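Long-range contact in Serpin48 (PDB 3OZQ), which probably inhibits serine endopeptidases as a serpin, acting specifically on the protease SPE in the innate immunity of the mealworm beetle Tenebrio molitor: residues V177-S187 / Q198-F209. Residues are numbered along the deposited sequence; the frame is centred on the assembly and turned at random.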
loop_
_atom_site.group_PDB
_atom_site.type_symbol
_atom_site.label_atom_id
_atom_site.label_comp_id
_atom_site.label_asym_id
_atom_site.label_seq_id
_atom_site.Cartn_x
_atom_site.Cartn_y
_atom_site.Cartn_z
ATOM N N VAL A 177 20.697 -6.784 6.393
ATOM C CA VAL A 177 22.014 -6.175 6.494
ATOM C C VAL A 177 21.813 -4.677 6.554
ATOM O O VAL A 177 21.611 -4.028 5.527
ATOM C CB VAL A 177 22.886 -6.505 5.271
ATOM C CG1 VAL A 177 24.303 -5.989 5.475
ATOM C CG2 VAL A 177 22.878 -8.008 4.995
ATOM N N PRO A 178 21.845 -4.120 7.765
ATOM C CA PRO A 178 21.624 -2.689 7.965
ATOM C C PRO A 178 22.748 -1.831 7.378
ATOM O O PRO A 178 23.849 -2.330 7.136
ATOM C CB PRO A 178 21.585 -2.554 9.490
ATOM C CG PRO A 178 22.342 -3.746 10.001
ATOM C CD PRO A 178 22.038 -4.843 9.034
ATOM N N PHE A 179 22.450 -0.560 7.128
ATOM C CA PHE A 179 23.460 0.410 6.713
ATOM C C PHE A 179 24.164 0.957 7.950
ATOM O O PHE A 179 23.511 1.253 8.960
ATOM C CB PHE A 179 22.815 1.584 5.957
ATOM C CG PHE A 179 22.069 1.172 4.723
ATOM C CD1 PHE A 179 22.665 1.271 3.475
ATOM C CD2 PHE A 179 20.767 0.674 4.812
ATOM C CE1 PHE A 179 21.986 0.884 2.337
ATOM C CE2 PHE A 179 20.085 0.279 3.679
ATOM C CZ PHE A 179 20.684 0.389 2.438
ATOM N N PRO A 180 25.503 1.090 7.876
ATOM C CA PRO A 180 26.315 1.738 8.915
ATOM C C PRO A 180 26.135 3.250 8.891
ATOM O O PRO A 180 26.516 3.895 7.922
ATOM C CB PRO A 180 27.751 1.370 8.521
ATOM C CG PRO A 180 27.691 1.118 7.040
ATOM C CD PRO A 180 26.321 0.540 6.779
ATOM N N PRO A 181 25.555 3.813 9.956
ATOM C CA PRO A 181 25.207 5.241 10.039
ATOM C C PRO A 181 26.413 6.184 10.031
ATOM O O PRO A 181 26.276 7.373 9.746
ATOM C CB PRO A 181 24.464 5.348 11.376
ATOM C CG PRO A 181 24.867 4.130 12.149
ATOM C CD PRO A 181 25.106 3.058 11.137
ATOM N N PHE A 182 27.583 5.661 10.353
ATOM C CA PHE A 182 28.792 6.474 10.327
ATOM C C PHE A 182 29.047 6.939 8.900
ATOM O O PHE A 182 29.510 8.060 8.667
ATOM C CB PHE A 182 29.996 5.691 10.861
ATOM C CG PHE A 182 29.708 4.236 11.144
ATOM C CD1 PHE A 182 28.528 3.844 11.778
ATOM C CD2 PHE A 182 30.621 3.259 10.779
ATOM C CE1 PHE A 182 28.268 2.511 12.032
ATOM C CE2 PHE A 182 30.369 1.924 11.034
ATOM C CZ PHE A 182 29.189 1.549 11.661
ATOM N N HIS A 183 28.719 6.076 7.945
ATOM C CA HIS A 183 28.997 6.350 6.541
ATOM C C HIS A 183 27.872 7.110 5.840
ATOM O O HIS A 183 27.941 7.396 4.647
ATOM C CB HIS A 183 29.343 5.052 5.813
ATOM C CG HIS A 183 30.588 4.400 6.331
ATOM N ND1 HIS A 183 30.793 3.038 6.282
ATOM C CD2 HIS A 183 31.691 4.927 6.912
ATOM C CE1 HIS A 183 31.970 2.755 6.810
ATOM N NE2 HIS A 183 32.534 3.883 7.202
ATOM N N THR A 184 26.844 7.459 6.596
ATOM C CA THR A 184 25.766 8.262 6.058
ATOM C C THR A 184 26.173 9.730 5.905
ATOM O O THR A 184 26.653 10.358 6.855
ATOM C CB THR A 184 24.515 8.149 6.943
ATOM O OG1 THR A 184 24.023 6.803 6.875
ATOM C CG2 THR A 184 23.466 9.116 6.489
ATOM N N ARG A 185 25.974 10.272 4.706
ATOM C CA ARG A 185 26.395 11.634 4.410
ATOM C C ARG A 185 25.496 12.295 3.376
ATOM O O ARG A 185 24.742 11.618 2.671
ATOM C CB ARG A 185 27.843 11.639 3.911
ATOM C CG ARG A 185 28.093 10.677 2.767
ATOM C CD ARG A 185 29.516 10.796 2.207
ATOM N NE ARG A 185 29.471 10.893 0.750
ATOM C CZ ARG A 185 29.706 9.884 -0.082
ATOM N NH1 ARG A 185 30.050 8.691 0.389
ATOM N NH2 ARG A 185 29.623 10.074 -1.393
ATOM N N LYS A 186 25.576 13.621 3.305
ATOM C CA LYS A 186 24.876 14.411 2.298
ATOM C C LYS A 186 25.499 14.142 0.936
ATOM O O LYS A 186 26.708 14.255 0.791
ATOM C CB LYS A 186 25.034 15.904 2.609
ATOM C CG LYS A 186 24.381 16.367 3.879
ATOM C CD LYS A 186 22.866 16.326 3.739
ATOM C CE LYS A 186 22.169 17.150 4.803
ATOM N NZ LYS A 186 20.685 16.997 4.671
ATOM N N SER A 187 24.686 13.808 -0.064
ATOM C CA SER A 187 25.208 13.569 -1.415
ATOM C C SER A 187 24.232 14.020 -2.499
ATOM O O SER A 187 23.041 14.206 -2.236
ATOM C CB SER A 187 25.539 12.090 -1.622
ATOM O OG SER A 187 26.371 11.589 -0.593
ATOM N N GLN A 198 21.496 18.146 -2.228
ATOM C CA GLN A 198 22.275 17.380 -1.267
ATOM C C GLN A 198 21.346 16.808 -0.202
ATOM O O GLN A 198 20.687 17.550 0.525
ATOM C CB GLN A 198 23.329 18.267 -0.618
ATOM C CG GLN A 198 24.319 18.839 -1.604
ATOM C CD GLN A 198 25.527 17.957 -1.777
ATOM O OE1 GLN A 198 25.528 17.047 -2.597
ATOM N NE2 GLN A 198 26.580 18.232 -1.005
ATOM N N VAL A 199 21.281 15.487 -0.117
ATOM C CA VAL A 199 20.413 14.860 0.870
ATOM C C VAL A 199 21.157 13.737 1.566
ATOM O O VAL A 199 22.150 13.245 1.060
ATOM C CB VAL A 199 19.120 14.318 0.230
ATOM C CG1 VAL A 199 18.395 15.424 -0.517
ATOM C CG2 VAL A 199 19.433 13.154 -0.702
ATOM N N ASP A 200 20.663 13.340 2.729
ATOM C CA ASP A 200 21.268 12.270 3.504
ATOM C C ASP A 200 21.208 10.961 2.727
ATOM O O ASP A 200 20.136 10.541 2.281
ATOM C CB ASP A 200 20.529 12.145 4.834
ATOM C CG ASP A 200 20.577 13.432 5.641
ATOM O OD1 ASP A 200 21.690 13.982 5.791
ATOM O OD2 ASP A 200 19.512 13.909 6.101
ATOM N N THR A 201 22.365 10.327 2.563
ATOM C CA THR A 201 22.472 9.118 1.773
ATOM C C THR A 201 23.253 8.062 2.553
ATOM O O THR A 201 24.256 8.368 3.197
ATOM C CB THR A 201 23.128 9.427 0.408
ATOM O OG1 THR A 201 22.293 10.342 -0.320
ATOM C CG2 THR A 201 23.321 8.160 -0.409
ATOM N N MET A 202 22.767 6.825 2.508
ATOM C CA MET A 202 23.345 5.714 3.249
ATOM C C MET A 202 24.134 4.819 2.304
ATOM O O MET A 202 23.791 4.708 1.132
ATOM C CB MET A 202 22.241 4.879 3.915
ATOM C CG MET A 202 21.125 5.673 4.563
ATOM S SD MET A 202 19.897 4.572 5.326
ATOM C CE MET A 202 19.257 3.754 3.868
ATOM N N TYR A 203 25.168 4.159 2.820
ATOM C CA TYR A 203 26.077 3.395 1.974
ATOM C C TYR A 203 26.350 1.990 2.499
ATOM O O TYR A 203 26.682 1.803 3.664
ATOM C CB TYR A 203 27.402 4.168 1.767
ATOM C CG TYR A 203 27.221 5.438 0.969
ATOM C CD1 TYR A 203 27.434 5.451 -0.405
ATOM C CD2 TYR A 203 26.814 6.616 1.585
ATOM C CE1 TYR A 203 27.258 6.600 -1.142
ATOM C CE2 TYR A 203 26.629 7.769 0.855
ATOM C CZ TYR A 203 26.851 7.753 -0.509
ATOM O OH TYR A 203 26.645 8.895 -1.238
ATOM N N LEU A 204 26.214 1.004 1.619
ATOM C CA LEU A 204 26.526 -0.382 1.952
ATOM C C LEU A 204 27.314 -1.012 0.818
ATOM O O LEU A 204 26.836 -1.072 -0.313
ATOM C CB LEU A 204 25.243 -1.182 2.184
ATOM C CG LEU A 204 25.093 -1.999 3.466
ATOM C CD1 LEU A 204 23.793 -2.830 3.424
ATOM C CD2 LEU A 204 26.296 -2.886 3.689
ATOM N N ASP A 205 28.516 -1.496 1.128
ATOM C CA ASP A 205 29.428 -2.015 0.109
ATOM C C ASP A 205 29.627 -3.526 0.130
ATOM O O ASP A 205 29.430 -4.187 1.152
ATOM C CB ASP A 205 30.805 -1.358 0.240
ATOM C CG ASP A 205 30.751 0.145 0.107
ATOM O OD1 ASP A 205 29.906 0.647 -0.667
ATOM O OD2 ASP A 205 31.561 0.819 0.782
ATOM N N GLU A 206 30.039 -4.055 -1.015
ATOM C CA GLU A 206 30.439 -5.451 -1.137
ATOM C C GLU A 206 29.447 -6.435 -0.515
ATOM O O GLU A 206 29.852 -7.387 0.153
ATOM C CB GLU A 206 31.829 -5.653 -0.520
ATOM C CG GLU A 206 32.930 -4.837 -1.178
ATOM C CD GLU A 206 34.038 -4.423 -0.198
ATOM O OE1 GLU A 206 34.362 -3.210 -0.146
ATOM O OE2 GLU A 206 34.577 -5.300 0.518
ATOM N N GLN A 207 28.154 -6.209 -0.739
ATOM C CA GLN A 207 27.127 -7.138 -0.283
ATOM C C GLN A 207 26.577 -7.904 -1.475
ATOM O O GLN A 207 26.575 -7.396 -2.596
ATOM C CB GLN A 207 25.983 -6.389 0.405
ATOM C CG GLN A 207 26.399 -5.527 1.586
ATOM C CD GLN A 207 26.778 -6.346 2.805
ATOM O OE1 GLN A 207 27.452 -5.853 3.709
ATOM N NE2 GLN A 207 26.339 -7.598 2.839
ATOM N N TYR A 208 26.109 -9.125 -1.234
ATOM C CA TYR A 208 25.445 -9.899 -2.276
ATOM C C TYR A 208 23.930 -9.755 -2.153
ATOM O O TYR A 208 23.314 -10.281 -1.223
ATOM C CB TYR A 208 25.856 -11.374 -2.235
ATOM C CG TYR A 208 27.145 -11.663 -2.980
ATOM C CD1 TYR A 208 27.144 -11.877 -4.354
ATOM C CD2 TYR A 208 28.361 -11.704 -2.313
ATOM C CE1 TYR A 208 28.324 -12.137 -5.046
ATOM C CE2 TYR A 208 29.552 -11.958 -2.994
ATOM C CZ TYR A 208 29.526 -12.176 -4.362
ATOM O OH TYR A 208 30.698 -12.436 -5.046
ATOM N N PHE A 209 23.343 -9.038 -3.102
ATOM C CA PHE A 209 21.905 -8.787 -3.106
ATOM C C PHE A 209 21.341 -9.195 -4.446
ATOM O O PHE A 209 22.035 -9.135 -5.457
ATOM C CB PHE A 209 21.621 -7.295 -2.886
ATOM C CG PHE A 209 21.931 -6.814 -1.500
ATOM C CD1 PHE A 209 22.524 -5.574 -1.297
ATOM C CD2 PHE A 209 21.612 -7.588 -0.393
ATOM C CE1 PHE A 209 22.806 -5.120 -0.015
ATOM C CE2 PHE A 209 21.887 -7.143 0.888
ATOM C CZ PHE A 209 22.483 -5.910 1.081
HETATM O O HOH W 1 29.673 2.242 4.117
HETATM O O HOH W 2 18.487 15.165 3.794
#
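The contact is the hairpin that corresponds to strands 4 and 3 of serpin sheet C, with the loop that leads into it. R185 pairs with T201 through two backbone bonds, R185 N to T201 O at 3.0 Å and T201 N to R185 O at 2.7 Å. S187 and V199 form the next hydrogen-bonded pair. R185, S187, V199 and T201 share one face, and the Y203 ring reaches this side. There the R185 guanidinium lies flat on the Y203 ring, planes 11° and centres 4.2 Å apart. CG of R185 sits between the backbone N and carbonyl carbon (chi1 52°), and a bend at chi3 lays the guanidinium over the ring. S187 OG meets the same tyrosine at its edge, near the ring plane, hydrogen-bonding Y203 OH at 2.8 Å. On the other face K186 and D200 run side by side. Their weak salt bridge runs from K186 NZ to D200 OD1 at 3.4 Å. A water accepts from K186 NZ and D200 N and bonds weakly to D200 OD2. Before the strand, M202 CE lies over one face of the F179 ring, 3.7 Å from its centroid, in a CH-pi contact, with the sulfur oblique. L204 CD1 lies farther off, over the rim of the opposite face, and L204 CB touches F179 CD1 at 3.8 Å. V177 CG1 packs on L204 CD1 and touches the Q207 amide. T184 OG1 hydrogen-bonds to E323 OE1. Strand 196-205 also pairs with strand 260-278, which pairs with 207-214 beyond the corner at E206. F209 packs on strand 219-225.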